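Local coordinates for glutathione S-transferase (Acinetobacter baumannii, PDB 4MP4), which probably catalyses the conjugation of glutathione to electrophilic substrates, at residues A[115-129]-A[171-183]. Residues are numbered along the deposited sequence; the frame is centred on the assembly and turned at random.
Sequences LRTERPTDVIFIQPK and ALMLQRLIQNGDA
With CG beside its backbone N (chi1 -63°) and the chain folded back at chi2 (-72°), R119 turns its guanidinium to the carboxylate of D182, just past the Schellman motif at G181, while R176, bent instead at chi3, reaches the turn where helix 113-118 ends. R119 grips D182 side-on: NE meets OD2 at 2.5 Å and NH2 meets OD1 at 2.8 Å, each oxygen using its syn lone pair, with the two flat groups only 11° from coplanar. Arginine suits this place because its several N-H groups can be shared out: NH1 also bonds the carbonyl of E118, and NH2 that of T131. N180 ND2 sits over one face of the guanidinium, toward its rim, as a neighbouring donor and not a bonding partner; OD1 accepts the N-H of K129 at 2.5 Å, a length too short to be taken literally, and ND2 gives a longer bond (3.2 Å) to K129 O. An asparagine, acceptor and donor side by side, can answer both groups. R176 NE approaches the carbonyl oxygen of R119 nearly along the C=O axis (2.8 Å), the oxygen lying in the guanidinium plane, and NH2 adds weak bonds to it and to R116 O. The faces of R176 are covered by R116 CG, centred 3.8 Å above the plane, and, opposite, T121 CG2. I124, apolar and long enough to reach across, lays CD1 against L172, Q175 and the aliphatic part of R176, while L115 CD1 touches L177 CD2 at 3.7 Å. The contact joins helix 165-178 to helices 113-118 and 122-125 within the all-helical C-terminal domain, where L144 of helix 135-151 touches L115 and M173, and W196 of helix 186-196 touches L172; across the domain interface, so does F22 of helix 19-30 in the thioredoxin-like N-terminal domain.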
# COMPACT_ATOMS: atom_id res chain seq x y z
N LEU A 115 -13.55 5.37 7.53
CA LEU A 115 -12.94 6.12 8.62
C LEU A 115 -12.09 7.29 8.14
O LEU A 115 -12.24 8.43 8.61
CB LEU A 115 -12.10 5.19 9.49
CG LEU A 115 -11.42 5.79 10.72
CD1 LEU A 115 -12.45 6.52 11.57
CD2 LEU A 115 -10.70 4.69 11.50
N ARG A 116 -11.20 7.02 7.19
CA ARG A 116 -10.36 8.06 6.60
C ARG A 116 -11.21 9.13 5.91
O ARG A 116 -10.93 10.31 6.02
CB ARG A 116 -9.34 7.46 5.63
CG ARG A 116 -8.23 6.69 6.34
CD ARG A 116 -7.19 6.15 5.37
NE ARG A 116 -7.67 4.98 4.63
CZ ARG A 116 -7.67 4.88 3.31
NH1 ARG A 116 -8.14 3.78 2.74
NH2 ARG A 116 -7.21 5.86 2.54
N THR A 117 -12.25 8.70 5.21
CA THR A 117 -13.14 9.63 4.51
C THR A 117 -13.95 10.50 5.49
O THR A 117 -14.08 11.69 5.28
CB THR A 117 -14.10 8.87 3.59
OG1 THR A 117 -13.36 8.12 2.63
CG2 THR A 117 -15.01 9.81 2.86
N GLU A 118 -14.48 9.89 6.55
CA GLU A 118 -15.42 10.58 7.43
C GLU A 118 -14.70 11.30 8.57
O GLU A 118 -15.31 12.09 9.29
CB GLU A 118 -16.45 9.57 7.99
CG GLU A 118 -17.39 8.99 6.91
CD GLU A 118 -18.31 7.86 7.40
OE1 GLU A 118 -18.81 7.93 8.54
OE2 GLU A 118 -18.53 6.91 6.63
N ARG A 119 -13.42 11.00 8.74
CA ARG A 119 -12.62 11.66 9.76
C ARG A 119 -11.27 12.02 9.17
O ARG A 119 -10.25 11.40 9.51
CB ARG A 119 -12.44 10.76 10.99
CG ARG A 119 -13.74 10.41 11.74
CD ARG A 119 -14.28 11.63 12.49
NE ARG A 119 -15.43 11.32 13.33
CZ ARG A 119 -16.70 11.56 12.98
NH1 ARG A 119 -16.98 12.10 11.79
NH2 ARG A 119 -17.68 11.25 13.81
N PRO A 120 -11.25 13.02 8.27
CA PRO A 120 -9.99 13.41 7.63
C PRO A 120 -9.07 14.06 8.65
O PRO A 120 -9.55 14.41 9.74
CB PRO A 120 -10.44 14.41 6.55
CG PRO A 120 -11.73 14.96 7.07
CD PRO A 120 -12.39 13.83 7.82
N THR A 121 -7.78 14.22 8.34
CA THR A 121 -6.85 14.77 9.33
C THR A 121 -7.18 16.21 9.79
O THR A 121 -6.65 16.68 10.79
CB THR A 121 -5.43 14.74 8.83
OG1 THR A 121 -5.36 15.44 7.58
CG2 THR A 121 -4.96 13.29 8.66
N ASP A 122 -8.05 16.88 9.05
CA ASP A 122 -8.65 18.15 9.45
C ASP A 122 -9.20 18.09 10.88
O ASP A 122 -9.11 19.06 11.63
CB ASP A 122 -9.79 18.50 8.47
CG ASP A 122 -9.34 18.49 7.02
OD1 ASP A 122 -9.10 17.40 6.46
OD2 ASP A 122 -9.24 19.59 6.43
N VAL A 123 -9.79 16.95 11.26
CA VAL A 123 -10.36 16.81 12.60
C VAL A 123 -9.28 16.78 13.70
O VAL A 123 -9.53 17.25 14.82
CB VAL A 123 -11.32 15.60 12.71
CG1 VAL A 123 -12.27 15.58 11.52
CG2 VAL A 123 -10.57 14.28 12.83
N ILE A 124 -8.09 16.29 13.36
CA ILE A 124 -6.95 16.29 14.29
C ILE A 124 -6.32 17.68 14.42
O ILE A 124 -5.95 18.11 15.51
CB ILE A 124 -5.85 15.29 13.84
CG1 ILE A 124 -6.40 13.86 13.79
CG2 ILE A 124 -4.61 15.39 14.74
CD1 ILE A 124 -5.47 12.89 13.10
N PHE A 125 -6.21 18.40 13.30
CA PHE A 125 -5.43 19.63 13.27
C PHE A 125 -6.23 20.93 13.24
O PHE A 125 -5.68 21.99 13.52
CB PHE A 125 -4.46 19.62 12.07
CG PHE A 125 -3.46 18.49 12.09
CD1 PHE A 125 -2.51 18.39 13.09
CD2 PHE A 125 -3.47 17.52 11.09
CE1 PHE A 125 -1.58 17.35 13.10
CE2 PHE A 125 -2.54 16.48 11.09
CZ PHE A 125 -1.59 16.40 12.09
N ILE A 126 -7.51 20.87 12.90
CA ILE A 126 -8.28 22.11 12.74
C ILE A 126 -9.54 22.18 13.63
O ILE A 126 -9.64 23.03 14.49
CB ILE A 126 -8.60 22.35 11.25
CG1 ILE A 126 -7.30 22.26 10.45
CG2 ILE A 126 -9.22 23.70 11.07
CD1 ILE A 126 -7.43 22.38 8.97
N GLN A 127 -10.48 21.28 13.44
CA GLN A 127 -11.70 21.27 14.24
C GLN A 127 -12.45 19.97 13.97
O GLN A 127 -12.35 19.41 12.89
CB GLN A 127 -12.59 22.46 13.90
CG GLN A 127 -12.79 22.65 12.42
CD GLN A 127 -14.06 23.39 12.10
OE1 GLN A 127 -15.02 23.36 12.86
NE2 GLN A 127 -14.07 24.06 10.96
N PRO A 128 -13.21 19.50 14.96
CA PRO A 128 -13.95 18.24 14.80
C PRO A 128 -15.06 18.35 13.75
O PRO A 128 -15.44 19.45 13.35
CB PRO A 128 -14.56 18.01 16.18
CG PRO A 128 -13.74 18.82 17.10
CD PRO A 128 -13.34 20.04 16.33
N LYS A 129 -15.54 17.20 13.27
CA LYS A 129 -16.70 17.17 12.40
C LYS A 129 -17.94 16.80 13.22
O LYS A 129 -17.88 15.92 14.08
CB LYS A 129 -16.49 16.18 11.26
CG LYS A 129 -15.68 16.74 10.12
CD LYS A 129 -15.87 15.92 8.86
CE LYS A 129 -14.95 16.42 7.75
NZ LYS A 129 -14.97 17.90 7.56
N ALA A 171 -1.28 5.50 15.85
CA ALA A 171 -1.69 6.62 16.68
C ALA A 171 -2.44 7.68 15.87
O ALA A 171 -3.47 8.17 16.30
CB ALA A 171 -0.51 7.25 17.41
N LEU A 172 -1.90 8.05 14.70
CA LEU A 172 -2.56 9.07 13.89
C LEU A 172 -3.96 8.59 13.52
O LEU A 172 -4.93 9.36 13.60
CB LEU A 172 -1.74 9.45 12.66
CG LEU A 172 -2.43 10.50 11.77
CD1 LEU A 172 -1.40 11.43 11.11
CD2 LEU A 172 -3.41 9.86 10.71
N MET A 173 -4.07 7.33 13.14
CA MET A 173 -5.36 6.73 12.80
C MET A 173 -6.31 6.83 13.96
O MET A 173 -7.46 7.24 13.79
CB MET A 173 -5.19 5.26 12.39
CG MET A 173 -6.43 4.67 11.75
SD MET A 173 -7.00 5.49 10.22
CE MET A 173 -5.98 4.72 8.97
N LEU A 174 -5.85 6.47 15.16
CA LEU A 174 -6.69 6.55 16.35
C LEU A 174 -7.07 8.00 16.68
O LEU A 174 -8.18 8.27 17.16
CB LEU A 174 -6.01 5.87 17.54
CG LEU A 174 -5.93 4.34 17.54
CD1 LEU A 174 -4.93 3.86 18.58
CD2 LEU A 174 -7.29 3.77 17.83
N GLN A 175 -6.15 8.93 16.41
CA GLN A 175 -6.34 10.33 16.70
C GLN A 175 -7.47 10.93 15.87
O GLN A 175 -8.12 11.89 16.31
CB GLN A 175 -5.04 11.12 16.49
CG GLN A 175 -4.07 11.07 17.70
CD GLN A 175 -4.55 11.92 18.89
OE1 GLN A 175 -5.69 11.81 19.32
NE2 GLN A 175 -3.67 12.76 19.40
N ARG A 176 -7.72 10.36 14.70
CA ARG A 176 -8.83 10.78 13.85
C ARG A 176 -10.13 10.64 14.63
O ARG A 176 -11.06 11.42 14.46
CB ARG A 176 -8.91 9.94 12.56
CG ARG A 176 -7.65 9.97 11.74
CD ARG A 176 -7.67 8.98 10.56
NE ARG A 176 -8.07 9.71 9.38
CZ ARG A 176 -7.31 9.90 8.31
NH1 ARG A 176 -6.12 9.36 8.25
NH2 ARG A 176 -7.78 10.62 7.31
N LEU A 177 -10.17 9.65 15.50
CA LEU A 177 -11.36 9.38 16.29
C LEU A 177 -11.33 10.15 17.60
O LEU A 177 -12.30 10.80 18.00
CB LEU A 177 -11.43 7.89 16.57
CG LEU A 177 -11.85 7.02 15.39
CD1 LEU A 177 -11.59 5.55 15.70
CD2 LEU A 177 -13.33 7.27 15.09
N ILE A 178 -10.19 10.08 18.28
CA ILE A 178 -10.04 10.70 19.59
C ILE A 178 -10.25 12.22 19.53
O ILE A 178 -11.06 12.77 20.28
CB ILE A 178 -8.65 10.39 20.17
CG1 ILE A 178 -8.54 8.87 20.42
CG2 ILE A 178 -8.42 11.17 21.44
CD1 ILE A 178 -7.13 8.36 20.52
N GLN A 179 -9.57 12.87 18.60
CA GLN A 179 -9.59 14.32 18.53
C GLN A 179 -10.93 14.85 18.06
O GLN A 179 -11.24 16.02 18.26
CB GLN A 179 -8.46 14.83 17.62
CG GLN A 179 -7.10 14.46 18.16
CD GLN A 179 -6.93 15.02 19.55
OE1 GLN A 179 -7.38 16.12 19.82
NE2 GLN A 179 -6.32 14.26 20.45
N ASN A 180 -11.72 13.97 17.44
CA ASN A 180 -13.04 14.36 16.94
C ASN A 180 -14.14 14.15 17.97
O ASN A 180 -15.25 14.63 17.80
CB ASN A 180 -13.35 13.64 15.64
CG ASN A 180 -14.53 14.26 14.89
OD1 ASN A 180 -14.36 15.21 14.11
ND2 ASN A 180 -15.72 13.73 15.11
N GLY A 181 -13.83 13.44 19.05
CA GLY A 181 -14.79 13.25 20.12
C GLY A 181 -15.41 11.88 20.15
O GLY A 181 -16.10 11.53 21.10
N ASP A 182 -15.17 11.08 19.11
CA ASP A 182 -15.77 9.75 19.00
C ASP A 182 -15.31 8.85 20.15
O ASP A 182 -14.31 9.14 20.81
CB ASP A 182 -15.43 9.10 17.66
CG ASP A 182 -15.87 9.93 16.47
OD1 ASP A 182 -17.07 10.27 16.39
OD2 ASP A 182 -15.03 10.23 15.60
N ALA A 183 -16.04 7.76 20.37
CA ALA A 183 -15.80 6.89 21.52
C ALA A 183 -14.60 5.98 21.31
O ALA A 183 -14.56 5.19 20.36
CB ALA A 183 -17.06 6.06 21.82
O HOH W 1 -10.21 18.88 16.74
O HOH W 2 -7.29 18.36 17.91
O HOH W 3 -18.07 16.42 16.80